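Local coordinates for SusD homolog (Bacteroides thetaiotaomicron VPI-5482, PDB 3FDH), which probably binds sugars or glycans at the outer membrane of a gut Bacteroides as a SusD-like lipoprotein, at residues E389-E393 and T394-K398; A360-A363 and G364-A368; P329-M333 and S334-L338; T416-Q419 and K420-M424. One frame throughout, in Å; residues are numbered along the deposited sequence.

Contact 1: E389-E393 and T394-K398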
loop_
_atom_site.group_PDB
_atom_site.type_symbol
_atom_site.label_atom_id
_atom_site.label_comp_id
_atom_site.label_asym_id
_atom_site.label_seq_id
_atom_site.Cartn_x
_atom_site.Cartn_y
_atom_site.Cartn_z
ATOM N N GLU A 389 25.528 -1.192 10.286
ATOM C CA GLU A 389 25.856 -2.185 9.268
ATOM C C GLU A 389 24.716 -2.388 8.306
ATOM O O GLU A 389 23.559 -2.316 8.664
ATOM C CB GLU A 389 26.138 -3.528 9.929
ATOM C CG GLU A 389 27.275 -3.541 10.923
ATOM C CD GLU A 389 28.613 -3.731 10.272
ATOM O OE1 GLU A 389 28.668 -3.779 9.022
ATOM O OE2 GLU A 389 29.613 -3.844 11.018
ATOM N N VAL A 390 25.062 -2.694 7.071
ATOM C CA VAL A 390 24.049 -2.977 6.061
ATOM C C VAL A 390 23.210 -4.180 6.513
ATOM O O VAL A 390 23.728 -5.121 7.033
ATOM C CB VAL A 390 24.690 -3.245 4.687
ATOM C CG1 VAL A 390 23.732 -3.893 3.731
ATOM C CG2 VAL A 390 25.259 -1.935 4.111
ATOM N N ILE A 391 21.895 -4.118 6.348
ATOM C CA ILE A 391 21.047 -5.252 6.715
ATOM C C ILE A 391 21.177 -6.336 5.629
ATOM O O ILE A 391 20.966 -6.073 4.439
ATOM C CB ILE A 391 19.570 -4.813 6.871
ATOM C CG1 ILE A 391 19.526 -3.726 7.939
ATOM C CG2 ILE A 391 18.677 -6.023 7.210
ATOM C CD1 ILE A 391 18.281 -2.985 7.990
ATOM N N THR A 392 21.580 -7.541 6.045
ATOM C CA THR A 392 21.697 -8.653 5.133
ATOM C C THR A 392 20.765 -9.814 5.452
ATOM O O THR A 392 20.062 -9.842 6.451
ATOM C CB THR A 392 23.077 -9.223 5.187
ATOM O OG1 THR A 392 23.291 -9.752 6.501
ATOM C CG2 THR A 392 24.090 -8.158 4.873
ATOM N N GLU A 393 20.787 -10.814 4.596
ATOM C CA GLU A 393 19.893 -11.974 4.818
ATOM C C GLU A 393 20.295 -12.631 6.147
ATOM O O GLU A 393 19.462 -13.052 6.926
ATOM C CB GLU A 393 19.977 -12.948 3.651
ATOM C CG GLU A 393 19.036 -14.098 3.721
ATOM C CD GLU A 393 19.353 -15.157 2.652
ATOM O OE1 GLU A 393 20.194 -14.872 1.764
ATOM O OE2 GLU A 393 18.783 -16.273 2.710
ATOM N N THR A 394 21.576 -12.592 6.435
ATOM C CA THR A 394 22.129 -13.241 7.645
ATOM C C THR A 394 21.794 -12.447 8.896
ATOM O O THR A 394 21.391 -12.994 9.933
ATOM C CB THR A 394 23.664 -13.392 7.609
ATOM O OG1 THR A 394 24.065 -14.256 6.537
ATOM C CG2 THR A 394 24.222 -13.989 8.928
ATOM N N SER A 395 22.022 -11.154 8.811
ATOM C CA SER A 395 21.820 -10.290 9.970
ATOM C C SER A 395 20.348 -10.235 10.311
ATOM O O SER A 395 19.986 -10.222 11.486
ATOM C CB SER A 395 22.384 -8.878 9.754
ATOM O OG SER A 395 21.590 -8.126 8.857
ATOM N N ALA A 396 19.512 -10.217 9.276
ATOM C CA ALA A 396 18.075 -10.141 9.431
ATOM C C ALA A 396 17.537 -11.406 10.082
ATOM O O ALA A 396 16.638 -11.348 10.919
ATOM C CB ALA A 396 17.337 -9.896 8.076
ATOM N N GLY A 397 18.039 -12.536 9.602
ATOM C CA GLY A 397 17.657 -13.865 10.114
ATOM C C GLY A 397 18.000 -14.016 11.581
ATOM O O GLY A 397 17.227 -14.578 12.369
ATOM N N LYS A 398 19.155 -13.481 11.947
ATOM C CA LYS A 398 19.644 -13.558 13.327
ATOM C C LYS A 398 18.818 -12.686 14.237
ATOM O O LYS A 398 18.601 -12.998 15.416
ATOM C CB LYS A 398 21.105 -13.136 13.424
ATOM C CG LYS A 398 21.575 -12.988 14.863
ATOM C CD LYS A 398 23.061 -12.770 14.957
ATOM C CE LYS A 398 23.460 -12.399 16.389
ATOM N NZ LYS A 398 23.000 -13.409 17.391
#
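OG1 of Thr392 is gripped by two backbone N-H groups at the start of helix 393-410. Ser395 N gives Thr392 OG1 the stronger bond, 3.0 Å long and nearly straight at 166°. Thr394 N adds a weak, bent one. The return bond runs from Thr392 N to Ser395 OG at 2.9 Å. Each residue therefore offers its hydroxyl oxygen to the backbone N-H of the other, which is a capping box with Thr392 as the N-cap. The torsions make this possible. With chi1 64°, OG1 of Thr392 sits between its own N and carbonyl carbon, within reach of the first helical N-H groups. OG of Ser395 is placed in the same way. Behind the box the helical pattern begins, with Ala396 N bonded to Thr392 O at 2.9 Å and Gly397 N to Glu393 O at 3.1 Å. One apolar touch backs it up: CG2 of Ile391 lies 4.2 Å from CB of Ala396. Both residues also pack on Leu365 of helix 354-379. A valine in place of Thr392 would probably leave the N-H of Ser395 without its acceptor and weaken the cap. The first turn of a helix has N-H groups with no preceding carbonyls to meet them. Here side-chain oxygen fills that need, and the helix start is fixed to the incoming loop.

Contact 2: A360-A363 and G364-A368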
loop_
_atom_site.group_PDB
_atom_site.type_symbol
_atom_site.label_atom_id
_atom_site.label_comp_id
_atom_site.label_asym_id
_atom_site.label_seq_id
_atom_site.Cartn_x
_atom_site.Cartn_y
_atom_site.Cartn_z
ATOM N N ALA A 360 8.952 -13.572 5.973
ATOM C CA ALA A 360 8.309 -12.276 5.785
ATOM C C ALA A 360 9.130 -11.135 6.407
ATOM O O ALA A 360 9.368 -10.111 5.798
ATOM C CB ALA A 360 6.875 -12.294 6.388
ATOM N N VAL A 361 9.598 -11.362 7.617
ATOM C CA VAL A 361 10.428 -10.376 8.339
ATOM C C VAL A 361 11.751 -10.144 7.610
ATOM O O VAL A 361 12.172 -8.996 7.425
ATOM C CB VAL A 361 10.754 -10.830 9.814
ATOM C CG1 VAL A 361 11.768 -9.918 10.470
ATOM C CG2 VAL A 361 9.476 -10.930 10.618
ATOM N N VAL A 362 12.401 -11.215 7.190
ATOM C CA VAL A 362 13.678 -11.083 6.493
ATOM C C VAL A 362 13.438 -10.328 5.172
ATOM O O VAL A 362 14.115 -9.354 4.894
ATOM C CB VAL A 362 14.391 -12.454 6.268
ATOM C CG1 VAL A 362 15.619 -12.330 5.349
ATOM C CG2 VAL A 362 14.802 -13.090 7.623
ATOM N N ALA A 363 12.463 -10.756 4.378
ATOM C CA ALA A 363 12.192 -10.060 3.106
ATOM C C ALA A 363 11.899 -8.579 3.360
ATOM O O ALA A 363 12.306 -7.713 2.611
ATOM C CB ALA A 363 11.002 -10.690 2.341
ATOM N N GLY A 364 11.140 -8.293 4.400
ATOM C CA GLY A 364 10.772 -6.889 4.692
ATOM C C GLY A 364 11.989 -6.044 5.017
ATOM O O GLY A 364 12.091 -4.888 4.633
ATOM N N LEU A 365 12.902 -6.653 5.752
ATOM C CA LEU A 365 14.143 -5.992 6.141
ATOM C C LEU A 365 15.029 -5.754 4.924
ATOM O O LEU A 365 15.699 -4.734 4.827
ATOM C CB LEU A 365 14.913 -6.791 7.213
ATOM C CG LEU A 365 14.478 -6.473 8.648
ATOM C CD1 LEU A 365 14.860 -7.564 9.683
ATOM C CD2 LEU A 365 15.055 -5.103 9.071
ATOM N N LEU A 366 15.043 -6.709 4.004
ATOM C CA LEU A 366 15.937 -6.608 2.818
ATOM C C LEU A 366 15.381 -5.527 1.875
ATOM O O LEU A 366 16.136 -4.791 1.242
ATOM C CB LEU A 366 16.145 -7.966 2.119
ATOM C CG LEU A 366 16.921 -9.004 2.906
ATOM C CD1 LEU A 366 17.183 -10.274 2.062
ATOM C CD2 LEU A 366 18.234 -8.400 3.338
ATOM N N ASN A 367 14.064 -5.357 1.882
ATOM C CA ASN A 367 13.435 -4.356 1.021
ATOM C C ASN A 367 13.716 -2.974 1.615
ATOM O O ASN A 367 13.927 -2.003 0.912
ATOM C CB ASN A 367 11.929 -4.590 0.916
ATOM C CG ASN A 367 11.225 -3.526 0.125
ATOM O OD1 ASN A 367 11.499 -3.324 -1.064
ATOM N ND2 ASN A 367 10.314 -2.808 0.796
ATOM N N ALA A 368 13.700 -2.932 2.941
ATOM C CA ALA A 368 13.983 -1.710 3.687
ATOM C C ALA A 368 15.400 -1.258 3.419
ATOM O O ALA A 368 15.680 -0.093 3.161
ATOM C CB ALA A 368 13.793 -1.952 5.190
#
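Gly364 N meets Ala360 O at 2.9 Å, the first of four successive i to i+4 bonds between these two turns of helix 354-379. Having no side chain, Gly364 lets CB of Ala423, on helix 412-423, come close to its CA. Leu365 follows, its N bonded to Val361 O at 3.0 Å. Its side chain lies alongside that of Val361, both pointing the same way, and the branches touch at CG1 of Val361 and CD1 of Leu365, 4.0 Å apart. CG1 of Val361 is anti to the backbone N (chi1 171°), which turns this methyl along the helix to the next turn. Leu366 repeats the pattern one residue on. Its N reaches Val362 O at 2.9 Å, and its CD1 lies 4.2 Å from CG1 of Val362. Asn367 N then bonds to Ala363 O at 3.0 Å. The amide of Asn367 leads away from the first turn, and its ND2 is bonded to OG of Ser428. Leu365 and Val362 pack on Ala396 of helix 393-410, while Ala363 and Asn367 pack on His336 of helix 335-348. This is a regular alpha-helix within the mostly helical SusD-like fold, with different sides packed against different neighbouring helices.

Contact 3: P329-M333 and S334-L338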
loop_
_atom_site.group_PDB
_atom_site.type_symbol
_atom_site.label_atom_id
_atom_site.label_comp_id
_atom_site.label_asym_id
_atom_site.label_seq_id
_atom_site.Cartn_x
_atom_site.Cartn_y
_atom_site.Cartn_z
ATOM N N PRO A 329 11.632 0.908 -6.084
ATOM C CA PRO A 329 10.411 0.551 -6.819
ATOM C C PRO A 329 9.141 0.737 -6.038
ATOM O O PRO A 329 9.133 0.720 -4.825
ATOM C CB PRO A 329 10.559 -0.954 -7.093
ATOM C CG PRO A 329 11.648 -1.450 -6.116
ATOM C CD PRO A 329 12.515 -0.248 -5.829
ATOM N N THR A 330 8.066 0.890 -6.785
ATOM C CA THR A 330 6.744 0.913 -6.217
ATOM C C THR A 330 6.267 -0.528 -6.236
ATOM O O THR A 330 6.186 -1.169 -7.284
ATOM C CB THR A 330 5.748 1.801 -6.983
ATOM O OG1 THR A 330 6.140 3.170 -6.867
ATOM C CG2 THR A 330 4.347 1.613 -6.429
ATOM N N LEU A 331 5.974 -1.028 -5.047
ATOM C CA LEU A 331 5.524 -2.414 -4.874
ATOM C C LEU A 331 3.970 -2.468 -4.860
ATOM O O LEU A 331 3.303 -2.070 -3.893
ATOM C CB LEU A 331 6.168 -3.039 -3.617
ATOM C CG LEU A 331 7.697 -3.054 -3.604
ATOM C CD1 LEU A 331 8.222 -3.743 -2.317
ATOM C CD2 LEU A 331 8.221 -3.662 -4.859
ATOM N N LEU A 332 3.404 -2.923 -5.985
ATOM C CA LEU A 332 1.949 -3.120 -6.113
ATOM C C LEU A 332 1.568 -4.249 -5.181
ATOM O O LEU A 332 0.476 -4.263 -4.616
ATOM C CB LEU A 332 1.485 -3.368 -7.529
ATOM C CG LEU A 332 1.546 -2.156 -8.465
ATOM C CD1 LEU A 332 0.951 -2.498 -9.859
ATOM C CD2 LEU A 332 0.813 -0.955 -7.889
HETATM N N MSE A 333 2.495 -5.189 -5.019
HETATM C CA MSE A 333 2.319 -6.222 -4.004
HETATM C C MSE A 333 3.625 -6.922 -3.810
HETATM O O MSE A 333 4.207 -7.456 -4.773
HETATM C CB MSE A 333 1.175 -7.190 -4.330
HETATM C CG MSE A 333 0.772 -8.020 -3.073
HETATM SE SE MSE A 333 -0.402 -9.531 -3.428
HETATM C CE MSE A 333 -0.163 -10.391 -1.707
ATOM N N SER A 334 4.097 -6.857 -2.564
ATOM C CA SER A 334 5.391 -7.425 -2.194
ATOM C C SER A 334 5.384 -8.883 -1.791
ATOM O O SER A 334 4.382 -9.466 -1.373
ATOM C CB SER A 334 6.019 -6.609 -1.094
ATOM O OG SER A 334 5.265 -6.705 0.099
ATOM N N TYR A 335 6.569 -9.477 -1.939
ATOM C CA TYR A 335 6.748 -10.826 -1.502
ATOM C C TYR A 335 6.557 -10.888 0.002
ATOM O O TYR A 335 5.924 -11.809 0.523
ATOM C CB TYR A 335 8.125 -11.341 -1.884
ATOM C CG TYR A 335 8.485 -12.708 -1.325
ATOM C CD1 TYR A 335 7.814 -13.857 -1.700
ATOM C CD2 TYR A 335 9.546 -12.845 -0.426
ATOM C CE1 TYR A 335 8.160 -15.087 -1.162
ATOM C CE2 TYR A 335 9.913 -14.071 0.081
ATOM C CZ TYR A 335 9.230 -15.180 -0.280
ATOM O OH TYR A 335 9.646 -16.394 0.240
ATOM N N HIS A 336 7.038 -9.864 0.703
ATOM C CA HIS A 336 6.921 -9.868 2.171
ATOM C C HIS A 336 5.467 -9.821 2.566
ATOM O O HIS A 336 5.069 -10.521 3.484
ATOM C CB HIS A 336 7.790 -8.831 2.951
ATOM C CG HIS A 336 7.704 -7.425 2.463
ATOM N ND1 HIS A 336 8.490 -6.952 1.421
ATOM C CD2 HIS A 336 6.960 -6.374 2.896
ATOM C CE1 HIS A 336 8.205 -5.671 1.227
ATOM N NE2 HIS A 336 7.265 -5.307 2.094
ATOM N N GLU A 337 4.682 -9.006 1.872
ATOM C CA GLU A 337 3.247 -8.935 2.181
ATOM C C GLU A 337 2.624 -10.318 2.007
ATOM O O GLU A 337 1.805 -10.768 2.806
ATOM C CB GLU A 337 2.474 -7.931 1.304
ATOM C CG GLU A 337 1.002 -8.046 1.550
ATOM C CD GLU A 337 0.110 -7.224 0.637
ATOM O OE1 GLU A 337 0.551 -6.298 -0.085
ATOM O OE2 GLU A 337 -1.067 -7.565 0.605
ATOM N N LEU A 338 3.040 -11.014 0.976
ATOM C CA LEU A 338 2.445 -12.334 0.705
ATOM C C LEU A 338 2.803 -13.320 1.825
ATOM O O LEU A 338 2.021 -14.179 2.235
ATOM C CB LEU A 338 2.911 -12.855 -0.659
ATOM C CG LEU A 338 2.243 -14.122 -1.157
ATOM C CD1 LEU A 338 0.846 -13.824 -1.634
ATOM C CD2 LEU A 338 3.135 -14.757 -2.265
#
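The extended chain of Met333, a selenomethionine, runs across the buried carboxylate of Glu337 at about a right angle, with CG of Met333 3.5 Å from OE1 of Glu337. CE of Met333 then meets CD1 of Leu338 at 3.6 Å. OE1 of Glu337 forms a salt bridge with Arg204, while Glu433 brings a second carboxylate close to OE2. An alanine at Glu337 would probably leave Arg204 without this charge partner and open a gap beside the selenomethionine chain. Leu331 carries the other half of the contact. CD1 of Leu331 is 3.8 Å from CB of Ser334 and 4.0 Å from CE1 of His336. Ser334 is the N-cap of helix 335-348. OG of Ser334 accepts from Glu337 N at 3.0 Å, with an angle of 153° at the hydrogen. With chi1 66° that oxygen lies between its own N and carbonyl carbon, turned back toward the first turn. It also lies over the face of an imidazole: OG of Ser334 sits 3.1 Å above the plane of the His336 ring, over its centre. The two groups are tied to one carboxylate, since Glu430 bonds OG of Ser334 through OE2 and NE2 of His336 through OE1. Leu332 and Met333 both face Ala238 across the two-stranded antiparallel sheet. The arrangement is thus a short strand with a classic beta bulge that leads, by way of the N-cap Ser334, into helix 335-348.

Contact 4: T416-Q419 and K420-M424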
loop_
_atom_site.group_PDB
_atom_site.type_symbol
_atom_site.label_atom_id
_atom_site.label_comp_id
_atom_site.label_asym_id
_atom_site.label_seq_id
_atom_site.Cartn_x
_atom_site.Cartn_y
_atom_site.Cartn_z
ATOM N N THR A 416 2.809 -11.328 14.504
ATOM C CA THR A 416 2.757 -11.390 13.058
ATOM C C THR A 416 2.267 -10.072 12.465
ATOM O O THR A 416 2.850 -9.551 11.535
ATOM C CB THR A 416 1.894 -12.594 12.547
ATOM O OG1 THR A 416 2.524 -13.826 12.963
ATOM C CG2 THR A 416 1.704 -12.562 10.964
HETATM N N MSE A 417 1.236 -9.475 13.035
HETATM C CA MSE A 417 0.679 -8.300 12.419
HETATM C C MSE A 417 1.520 -7.058 12.737
HETATM O O MSE A 417 1.598 -6.117 11.920
HETATM C CB MSE A 417 -0.750 -8.140 12.864
HETATM C CG MSE A 417 -1.663 -9.344 12.545
HETATM SE SE MSE A 417 -1.631 -9.749 10.660
HETATM C CE MSE A 417 -2.325 -8.051 10.040
ATOM N N ILE A 418 2.147 -7.071 13.921
ATOM C CA ILE A 418 3.116 -5.999 14.289
ATOM C C ILE A 418 4.267 -6.007 13.277
ATOM O O ILE A 418 4.696 -4.967 12.771
ATOM C CB ILE A 418 3.652 -6.122 15.731
ATOM C CG1 ILE A 418 2.520 -5.801 16.727
ATOM C CG2 ILE A 418 4.787 -5.140 15.929
ATOM C CD1 ILE A 418 2.834 -6.073 18.246
ATOM N N GLN A 419 4.748 -7.200 12.974
ATOM C CA GLN A 419 5.830 -7.364 12.027
ATOM C C GLN A 419 5.421 -6.969 10.611
ATOM O O GLN A 419 6.216 -6.377 9.872
ATOM C CB GLN A 419 6.455 -8.794 12.082
ATOM C CG GLN A 419 7.236 -9.075 13.387
ATOM C CD GLN A 419 8.375 -8.061 13.648
ATOM O OE1 GLN A 419 9.101 -7.666 12.730
ATOM N NE2 GLN A 419 8.535 -7.657 14.904
ATOM N N LYS A 420 4.167 -7.229 10.243
ATOM C CA LYS A 420 3.691 -6.873 8.919
ATOM C C LYS A 420 3.744 -5.364 8.848
ATOM O O LYS A 420 4.214 -4.780 7.900
ATOM C CB LYS A 420 2.259 -7.405 8.682
ATOM C CG LYS A 420 1.746 -7.205 7.291
ATOM C CD LYS A 420 0.369 -7.795 7.062
ATOM C CE LYS A 420 0.006 -7.912 5.586
ATOM N NZ LYS A 420 -1.520 -8.064 5.415
ATOM N N TYR A 421 3.197 -4.751 9.882
ATOM C CA TYR A 421 3.196 -3.281 10.054
ATOM C C TYR A 421 4.590 -2.666 9.923
ATOM O O TYR A 421 4.786 -1.775 9.090
ATOM C CB TYR A 421 2.483 -2.854 11.352
ATOM C CG TYR A 421 2.588 -1.372 11.623
ATOM C CD1 TYR A 421 3.651 -0.870 12.372
ATOM C CD2 TYR A 421 1.618 -0.479 11.190
ATOM C CE1 TYR A 421 3.808 0.478 12.599
ATOM C CE2 TYR A 421 1.754 0.881 11.425
ATOM C CZ TYR A 421 2.827 1.368 12.137
ATOM O OH TYR A 421 2.965 2.746 12.393
ATOM N N LEU A 422 5.599 -3.233 10.602
ATOM C CA LEU A 422 6.958 -2.697 10.547
ATOM C C LEU A 422 7.641 -2.907 9.193
ATOM O O LEU A 422 8.409 -2.051 8.733
ATOM C CB LEU A 422 7.836 -3.305 11.670
ATOM C CG LEU A 422 7.346 -2.881 13.067
ATOM C CD1 LEU A 422 8.218 -3.615 14.106
ATOM C CD2 LEU A 422 7.451 -1.362 13.273
ATOM N N ALA A 423 7.340 -4.036 8.553
ATOM C CA ALA A 423 7.893 -4.345 7.211
ATOM C C ALA A 423 7.408 -3.449 6.087
ATOM O O ALA A 423 8.088 -3.196 5.114
ATOM C CB ALA A 423 7.590 -5.783 6.825
HETATM N N MSE A 424 6.192 -2.983 6.261
HETATM C CA MSE A 424 5.436 -2.249 5.223
HETATM C C MSE A 424 5.581 -0.714 5.288
HETATM O O MSE A 424 5.049 0.052 4.499
HETATM C CB MSE A 424 4.024 -2.820 5.144
HETATM C CG MSE A 424 4.031 -4.199 4.634
HETATM SE SE MSE A 424 2.353 -5.094 4.390
HETATM C CE MSE A 424 1.628 -4.163 2.834
#
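Lys420 and Met417 meet near the end of helix 412-423, an alpha-helix whose last turns are largely buried in the SusD-like fold. Backbone bonds come first. Lys420 N to Thr416 O, Tyr421 N to Met417 O, Leu422 N to Ile418 O and Ala423 N to Gln419 O follow the i to i+4 pattern. Tyr421 N to Met417 O, 2.9 Å, is the straightest of the four at 168°. Met424 is the first residue to leave helical angles, and its N makes only weak bonds to the preceding turn.

Apolar contacts come next. Met417, a selenomethionine, is bent at both chi2 and chi3 (-56° and -61°), which curls CE of Met417 to 4.0 Å from CD of Lys420. The two chains lie side by side. Ile418 and Leu422 also run the same way, with CG2 of Ile418 4.2 Å from CD1 of Leu422.

The polar ends find partners beyond the two segments. The extended chain of Lys420 carries NZ to a salt bridge with Asp437 of helix 431-443. OH of Tyr421 bonds to the backbone O of Ile49, and its ring meets that of Tyr51. Gln419 turns back along its own helix, where NE2 bonds to OE2 of Glu415. NE2 of Gln419 also slants past Leu422, 4.1 Å from CD1 of Leu422.

Contact 3 is the most central, its centre about 8 Å from the centre of the chain, and it is buried, as is contact 4. Contact 1 lies farthest out, its centre about 25 Å from the centre of the chain, and is partly exposed; contact 2 lies between. Contacts 2 and 4 are mid-helix or late-helix turns with regular backbone bonds and apolar pairs. Contacts 1 and 3 are helix starts, both capped by a hydroxyl. The outer cap is closed by local partners, whereas the inner one also bonds to the carboxylate of Glu430. Helix 354-379 touches all the other sites: Leu366 packs on Thr392, Asn367 on Leu331, and Val361 on Gln419. Contacts 3 and 4 meet directly through Glu337 and Met424.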